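Long-range contacts in YcaO (Methanopyrus kandleri, PDB 6CI7), which binds adenine nucleotide and magnesium as a YcaO-family protein and, like its relatives, probably uses ATP to activate peptide amide bonds: residues H144-S149 with R348-G353; A157-L162 with K315-L320. All coordinates share one frame; numbering follows the deposited sequence.

Interaction 1: residues H144-S149 with R348-G353; sequences HTNGLS and RVRVTG. With ACP (phosphomethylphosphonic acid adenylate ester), chain G.
Leu-148 and Arg-348 face each other as a non-hydrogen-bonded antiparallel pair, and next to them Val-349 N donates to Gly-147 O (2.8 Å) where strand 148-150 joins strand 346-351. Leading into that edge strand, a type II turn from Thr-145 to Leu-148 puts Gly-147 where a CB would collide with Val-349 O. The turn also presents Asn-146 O to Arg-348, which grips this one oxygen side-on through NE and NH2, each 3.0 Å away. The oxygen lies almost in the guanidinium plane, while both donors approach from the same face of the peptide carbonyl. The arginine chain reaches it through a bend at CB-CG (chi2 91°), its CD lying against Leu-148 CD1 at 3.8 Å. NH2 adds a weak bond to His-144 O; NH1 turns to Val-132 O and a water. The His-144 ring, 76° from the Arg-348 guanidinium plane, accepts Asn-146 N at ND1 (3.1 Å), which ties the turn to the residue just before it. Arg-350 NH2 comes to the ring edge, 3.7 Å from CE1, but is held by Glu-356 and Glu-131. With a methionine in place of Arg-348, lacking both donors, Asn-146 O would probably lose its side-on grip and the turn would be held less firmly. Strand 346-351 continues the sheet to strand 332-336, while helix 68-84 packs on Leu-148, a magnesium-site residue, and helix 154-176 brings Glu-164 to Gly-147 N.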
loop_
_atom_site.group_PDB
_atom_site.type_symbol
_atom_site.label_atom_id
_atom_site.label_comp_id
_atom_site.label_asym_id
_atom_site.label_seq_id
_atom_site.Cartn_x
_atom_site.Cartn_y
_atom_site.Cartn_z
ATOM N N HIS A 144 -5.416 11.051 -3.441
ATOM C CA HIS A 144 -4.936 9.684 -3.671
ATOM C C HIS A 144 -5.294 8.775 -2.489
ATOM O O HIS A 144 -5.961 9.215 -1.545
ATOM C CB HIS A 144 -3.430 9.658 -3.963
ATOM C CG HIS A 144 -2.588 10.147 -2.828
ATOM N ND1 HIS A 144 -2.444 9.446 -1.649
ATOM C CD2 HIS A 144 -1.847 11.272 -2.690
ATOM C CE1 HIS A 144 -1.646 10.116 -0.836
ATOM N NE2 HIS A 144 -1.274 11.231 -1.443
ATOM N N THR A 145 -4.827 7.527 -2.549
ATOM C CA THR A 145 -5.233 6.461 -1.626
ATOM C C THR A 145 -4.073 5.871 -0.807
ATOM O O THR A 145 -4.243 4.869 -0.111
ATOM C CB THR A 145 -5.929 5.316 -2.394
ATOM O OG1 THR A 145 -5.056 4.829 -3.419
ATOM C CG2 THR A 145 -7.217 5.812 -3.039
ATOM N N ASN A 146 -2.900 6.487 -0.890
ATOM C CA ASN A 146 -1.748 6.056 -0.105
ATOM C C ASN A 146 -1.957 6.301 1.401
ATOM O O ASN A 146 -2.276 7.416 1.822
ATOM C CB ASN A 146 -0.487 6.761 -0.603
ATOM C CG ASN A 146 0.774 6.246 0.067
ATOM O OD1 ASN A 146 1.024 5.042 0.093
ATOM N ND2 ASN A 146 1.570 7.163 0.626
ATOM N N GLY A 147 -1.783 5.248 2.194
ATOM C CA GLY A 147 -1.991 5.299 3.646
ATOM C C GLY A 147 -3.347 4.806 4.110
ATOM O O GLY A 147 -3.597 4.647 5.310
ATOM N N LEU A 148 -4.224 4.565 3.144
ATOM C CA LEU A 148 -5.588 4.172 3.393
ATOM C C LEU A 148 -5.677 2.674 3.630
ATOM O O LEU A 148 -5.091 1.891 2.893
ATOM C CB LEU A 148 -6.384 4.559 2.165
ATOM C CG LEU A 148 -7.890 4.538 2.095
ATOM C CD1 LEU A 148 -8.452 5.539 3.087
ATOM C CD2 LEU A 148 -8.239 4.908 0.668
ATOM N N SER A 149 -6.407 2.262 4.660
ATOM C CA SER A 149 -6.472 0.842 4.989
ATOM C C SER A 149 -7.672 0.464 5.824
ATOM O O SER A 149 -8.056 1.179 6.734
ATOM C CB SER A 149 -5.186 0.402 5.700
ATOM O OG SER A 149 -5.244 -0.968 6.030
ATOM N N ARG A 348 -6.911 6.425 7.576
ATOM C CA ARG A 348 -5.916 7.019 6.697
ATOM C C ARG A 348 -4.690 7.344 7.532
ATOM O O ARG A 348 -4.791 8.084 8.521
ATOM C CB ARG A 348 -6.419 8.317 6.096
ATOM C CG ARG A 348 -5.486 8.882 5.045
ATOM C CD ARG A 348 -5.946 8.314 3.726
ATOM N NE ARG A 348 -4.984 8.482 2.658
ATOM C CZ ARG A 348 -5.207 9.210 1.580
ATOM N NH1 ARG A 348 -6.359 9.860 1.437
ATOM N NH2 ARG A 348 -4.266 9.290 0.653
ATOM N N VAL A 349 -3.539 6.812 7.129
ATOM C CA VAL A 349 -2.296 7.096 7.828
ATOM C C VAL A 349 -1.494 8.101 7.013
ATOM O O VAL A 349 -1.285 7.916 5.796
ATOM C CB VAL A 349 -1.477 5.813 8.128
ATOM C CG1 VAL A 349 -0.096 6.148 8.683
ATOM C CG2 VAL A 349 -2.225 4.911 9.101
ATOM N N ARG A 350 -1.068 9.173 7.686
ATOM C CA ARG A 350 -0.115 10.115 7.097
ATOM C C ARG A 350 1.177 10.150 7.896
ATOM O O ARG A 350 1.168 10.130 9.127
ATOM C CB ARG A 350 -0.701 11.530 6.947
ATOM C CG ARG A 350 -2.141 11.621 6.429
ATOM C CD ARG A 350 -2.381 11.046 5.027
ATOM N NE ARG A 350 -1.653 11.749 3.966
ATOM C CZ ARG A 350 -0.913 11.153 3.030
ATOM N NH1 ARG A 350 -0.808 9.817 2.984
ATOM N NH2 ARG A 350 -0.278 11.899 2.129
ATOM N N VAL A 351 2.282 10.142 7.164
ATOM C CA VAL A 351 3.598 10.397 7.709
ATOM C C VAL A 351 4.009 11.694 6.991
ATOM O O VAL A 351 4.243 11.696 5.770
ATOM C CB VAL A 351 4.556 9.194 7.499
ATOM C CG1 VAL A 351 5.945 9.486 8.037
ATOM C CG2 VAL A 351 4.022 7.947 8.192
ATOM N N THR A 352 4.048 12.798 7.752
ATOM C CA THR A 352 4.074 14.167 7.181
ATOM C C THR A 352 5.311 14.504 6.348
ATOM O O THR A 352 5.263 15.383 5.489
ATOM C CB THR A 352 3.855 15.274 8.245
ATOM O OG1 THR A 352 4.917 15.248 9.204
ATOM C CG2 THR A 352 2.535 15.095 8.957
ATOM N N GLY A 353 6.410 13.805 6.601
ATOM C CA GLY A 353 7.629 13.972 5.805
ATOM C C GLY A 353 7.965 12.782 4.921
ATOM O O GLY A 353 9.062 12.727 4.358
HETATM P PG ACP G . -2.624 -1.284 -2.796
HETATM O O1G ACP G . -2.928 -0.183 -1.656
HETATM O O2G ACP G . -3.994 -1.618 -3.573
HETATM O O3G ACP G . -1.650 -0.701 -3.738
HETATM P PB ACP G . -2.992 -3.440 -0.830
HETATM O O1B ACP G . -2.924 -2.319 0.334
HETATM O O2B ACP G . -4.297 -3.411 -1.530
HETATM C C3B ACP G . -1.884 -2.826 -2.114
HETATM P PA ACP G . -4.011 -6.002 0.118
HETATM O O1A ACP G . -3.511 -7.023 1.109
HETATM O O2A ACP G . -4.518 -6.574 -1.184
HETATM O O3A ACP G . -2.806 -4.937 -0.201
HETATM O "O5'" ACP G . -5.190 -5.236 0.885
HETATM C "C5'" ACP G . -6.462 -4.815 0.367
HETATM C "C4'" ACP G . -7.286 -4.177 1.502
HETATM O "O4'" ACP G . -7.937 -5.224 2.235
HETATM C "C3'" ACP G . -6.445 -3.437 2.547
HETATM O "O3'" ACP G . -7.215 -2.380 3.150
HETATM C "C2'" ACP G . -6.148 -4.528 3.553
HETATM O "O2'" ACP G . -5.807 -4.055 4.831
HETATM C "C1'" ACP G . -7.457 -5.286 3.582
HETATM N N9 ACP G . -7.251 -6.685 3.990
HETATM C C8 ACP G . -6.459 -7.563 3.360
HETATM N N7 ACP G . -6.457 -8.760 3.990
HETATM C C5 ACP G . -7.270 -8.644 5.058
HETATM C C6 ACP G . -7.721 -9.547 6.148
HETATM N N6 ACP G . -7.288 -10.831 6.194
HETATM N N1 ACP G . -8.576 -9.050 7.070
HETATM C C2 ACP G . -9.015 -7.767 7.015
HETATM N N3 ACP G . -8.641 -6.884 6.058
HETATM C C4 ACP G . -7.791 -7.267 5.060
HETATM O O HOH W 1 -6.049 12.046 -0.274
#

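Interaction 2: residues A157-L162 with K315-L320; sequences AVIQGL and KLTEEL. With ACP (phosphomethylphosphonic acid adenylate ester), chain G.
Ile-159 meets three residues of 315-320 and is the main apolar projection between the two helices. Its CD1 lies 3.8 Å from Leu-316 CD2 and 3.3 Å from Thr-317 OG1, an oxygen bonded back to Leu-313 O in its own helix, while the other branch, CG2, meets Leu-320 CD1 at 3.9 Å. With CG1 anti to the carbonyl carbon (chi1 -71°), the longer branch runs out to Thr-317 and Leu-316, and CG2 is left to face Leu-320. On one flank of Ile-159, Val-158 CG1 touches Thr-317 CG2 at 3.8 Å, the two side chains crossing at about a right angle. One turn further along, Leu-162 sets CD2 over the backbone of Leu-320, 3.8 Å from its C. No hydrogen bond crosses this interface. The segment axes approach to 9.6 Å and cross at 34°, running in roughly the same direction. Away from this interface, Gln-160 points to the nucleotide and donates from NE2 to ACP O1B in a nearly straight bond (2.9 Å, 168°), while its OE1 is bonded to Ser-149 OG, which fixes the turn of the amide. Helix 154-176 thus lies between the nucleotide and helix 313-325, with Val-158 and Leu-162 also resting on strand 346-351 and Leu-316 covered by loop residues Ile-4, Phe-11 and Ile-308.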
loop_
_atom_site.group_PDB
_atom_site.type_symbol
_atom_site.label_atom_id
_atom_site.label_comp_id
_atom_site.label_asym_id
_atom_site.label_seq_id
_atom_site.Cartn_x
_atom_site.Cartn_y
_atom_site.Cartn_z
ATOM N N ALA A 157 -5.411 -2.023 10.486
ATOM C CA ALA A 157 -5.442 -0.989 9.472
ATOM C C ALA A 157 -4.259 -0.023 9.601
ATOM O O ALA A 157 -3.615 0.307 8.597
ATOM C CB ALA A 157 -6.782 -0.254 9.515
ATOM N N VAL A 158 -3.969 0.411 10.832
ATOM C CA VAL A 158 -2.822 1.288 11.107
ATOM C C VAL A 158 -1.529 0.594 10.676
ATOM O O VAL A 158 -0.716 1.195 9.970
ATOM C CB VAL A 158 -2.754 1.751 12.584
ATOM C CG1 VAL A 158 -1.471 2.548 12.854
ATOM C CG2 VAL A 158 -3.976 2.600 12.928
ATOM N N ILE A 159 -1.363 -0.673 11.061
ATOM C CA ILE A 159 -0.172 -1.436 10.650
ATOM C C ILE A 159 -0.048 -1.449 9.117
ATOM O O ILE A 159 0.974 -1.029 8.577
ATOM C CB ILE A 159 -0.150 -2.867 11.239
ATOM C CG1 ILE A 159 0.134 -2.815 12.749
ATOM C CG2 ILE A 159 0.900 -3.731 10.542
ATOM C CD1 ILE A 159 -0.321 -4.039 13.509
ATOM N N GLN A 160 -1.112 -1.871 8.437
ATOM C CA GLN A 160 -1.088 -2.035 6.998
ATOM C C GLN A 160 -0.906 -0.703 6.268
ATOM O O GLN A 160 -0.099 -0.602 5.335
ATOM C CB GLN A 160 -2.340 -2.781 6.536
ATOM C CG GLN A 160 -2.137 -3.606 5.273
ATOM C CD GLN A 160 -2.504 -2.838 4.028
ATOM O OE1 GLN A 160 -3.194 -1.813 4.091
ATOM N NE2 GLN A 160 -2.053 -3.331 2.875
ATOM N N GLY A 161 -1.625 0.317 6.728
ATOM C CA GLY A 161 -1.560 1.656 6.140
ATOM C C GLY A 161 -0.209 2.310 6.299
ATOM O O GLY A 161 0.268 2.969 5.364
ATOM N N LEU A 162 0.404 2.114 7.475
ATOM C CA LEU A 162 1.739 2.657 7.807
ATOM C C LEU A 162 2.824 2.010 6.943
ATOM O O LEU A 162 3.677 2.693 6.389
ATOM C CB LEU A 162 2.048 2.471 9.302
ATOM C CG LEU A 162 3.272 3.170 9.914
ATOM C CD1 LEU A 162 3.238 4.690 9.753
ATOM C CD2 LEU A 162 3.443 2.789 11.383
ATOM N N LYS A 315 1.341 -4.287 20.427
ATOM C CA LYS A 315 2.776 -4.138 20.609
ATOM C C LYS A 315 3.455 -3.885 19.258
ATOM O O LYS A 315 4.317 -3.002 19.163
ATOM C CB LYS A 315 3.346 -5.335 21.416
ATOM C CG LYS A 315 4.713 -5.876 21.025
ATOM C CD LYS A 315 5.841 -5.449 21.943
ATOM C CE LYS A 315 6.898 -6.549 21.940
ATOM N NZ LYS A 315 8.259 -6.104 22.352
ATOM N N LEU A 316 3.029 -4.616 18.223
ATOM C CA LEU A 316 3.518 -4.399 16.850
ATOM C C LEU A 316 3.175 -3.001 16.277
ATOM O O LEU A 316 4.046 -2.337 15.685
ATOM C CB LEU A 316 3.044 -5.523 15.928
ATOM C CG LEU A 316 3.440 -5.493 14.451
ATOM C CD1 LEU A 316 4.923 -5.772 14.248
ATOM C CD2 LEU A 316 2.604 -6.500 13.686
ATOM N N THR A 317 1.933 -2.550 16.476
ATOM C CA THR A 317 1.516 -1.184 16.097
ATOM C C THR A 317 2.411 -0.160 16.789
ATOM O O THR A 317 3.014 0.681 16.135
ATOM C CB THR A 317 0.031 -0.892 16.447
ATOM O OG1 THR A 317 -0.793 -1.971 15.998
ATOM C CG2 THR A 317 -0.457 0.412 15.798
ATOM N N GLU A 318 2.505 -0.266 18.110
ATOM C CA GLU A 318 3.381 0.576 18.931
ATOM C C GLU A 318 4.814 0.625 18.370
ATOM O O GLU A 318 5.354 1.708 18.140
ATOM C CB GLU A 318 3.374 0.052 20.370
ATOM C CG GLU A 318 3.794 1.047 21.446
ATOM C CD GLU A 318 3.735 0.439 22.841
ATOM O OE1 GLU A 318 2.620 0.353 23.404
ATOM O OE2 GLU A 318 4.798 0.043 23.372
ATOM N N GLU A 319 5.389 -0.548 18.100
ATOM C CA GLU A 319 6.776 -0.655 17.648
ATOM C C GLU A 319 7.021 -0.019 16.275
ATOM O O GLU A 319 8.008 0.710 16.094
ATOM C CB GLU A 319 7.258 -2.116 17.688
ATOM C CG GLU A 319 7.593 -2.621 19.092
ATOM C CD GLU A 319 8.559 -3.795 19.099
ATOM O OE1 GLU A 319 9.698 -3.619 19.578
ATOM O OE2 GLU A 319 8.197 -4.891 18.624
ATOM N N LEU A 320 6.115 -0.273 15.326
ATOM C CA LEU A 320 6.241 0.278 13.978
ATOM C C LEU A 320 6.065 1.786 14.004
ATOM O O LEU A 320 6.802 2.504 13.334
ATOM C CB LEU A 320 5.249 -0.374 13.000
ATOM C CG LEU A 320 5.458 -1.854 12.650
ATOM C CD1 LEU A 320 4.141 -2.468 12.209
ATOM C CD2 LEU A 320 6.524 -2.063 11.588
HETATM P PG ACP G . -2.624 -1.284 -2.796
HETATM O O1G ACP G . -2.928 -0.183 -1.656
HETATM O O2G ACP G . -3.994 -1.618 -3.573
HETATM O O3G ACP G . -1.650 -0.701 -3.738
HETATM P PB ACP G . -2.992 -3.440 -0.830
HETATM O O1B ACP G . -2.924 -2.319 0.334
HETATM O O2B ACP G . -4.297 -3.411 -1.530
HETATM C C3B ACP G . -1.884 -2.826 -2.114
HETATM P PA ACP G . -4.011 -6.002 0.118
HETATM O O1A ACP G . -3.511 -7.023 1.109
HETATM O O2A ACP G . -4.518 -6.574 -1.184
HETATM O O3A ACP G . -2.806 -4.937 -0.201
HETATM O "O5'" ACP G . -5.190 -5.236 0.885
HETATM C "C5'" ACP G . -6.462 -4.815 0.367
HETATM C "C4'" ACP G . -7.286 -4.177 1.502
HETATM O "O4'" ACP G . -7.937 -5.224 2.235
HETATM C "C3'" ACP G . -6.445 -3.437 2.547
HETATM O "O3'" ACP G . -7.215 -2.380 3.150
HETATM C "C2'" ACP G . -6.148 -4.528 3.553
HETATM O "O2'" ACP G . -5.807 -4.055 4.831
HETATM C "C1'" ACP G . -7.457 -5.286 3.582
HETATM N N9 ACP G . -7.251 -6.685 3.990
HETATM C C8 ACP G . -6.459 -7.563 3.360
HETATM N N7 ACP G . -6.457 -8.760 3.990
HETATM C C5 ACP G . -7.270 -8.644 5.058
HETATM C C6 ACP G . -7.721 -9.547 6.148
HETATM N N6 ACP G . -7.288 -10.831 6.194
HETATM N N1 ACP G . -8.576 -9.050 7.070
HETATM C C2 ACP G . -9.015 -7.767 7.015
HETATM N N3 ACP G . -8.641 -6.884 6.058
HETATM C C4 ACP G . -7.791 -7.267 5.060
#

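Two buried contacts illustrate how a nucleotide site can be backed by layers of different chemistry. Interaction 1, nearer the centre of the chain, is largely polar: main-chain carbonyls held by Arg-348 fix a turn and an edge strand beside the magnesium site. Interaction 2, farther out, joins two helices through aliphatic groups. Helix 154-176 follows strand 148-150 in sequence and couples the two contacts, since Val-351 CG2 of one packs on Leu-162 CD1 of the other (3.7 Å). Interaction 2 is nested in the chain loop that interaction 1 closes, and both segments 144-149 and 157-162 reach the same bound nucleotide analogue.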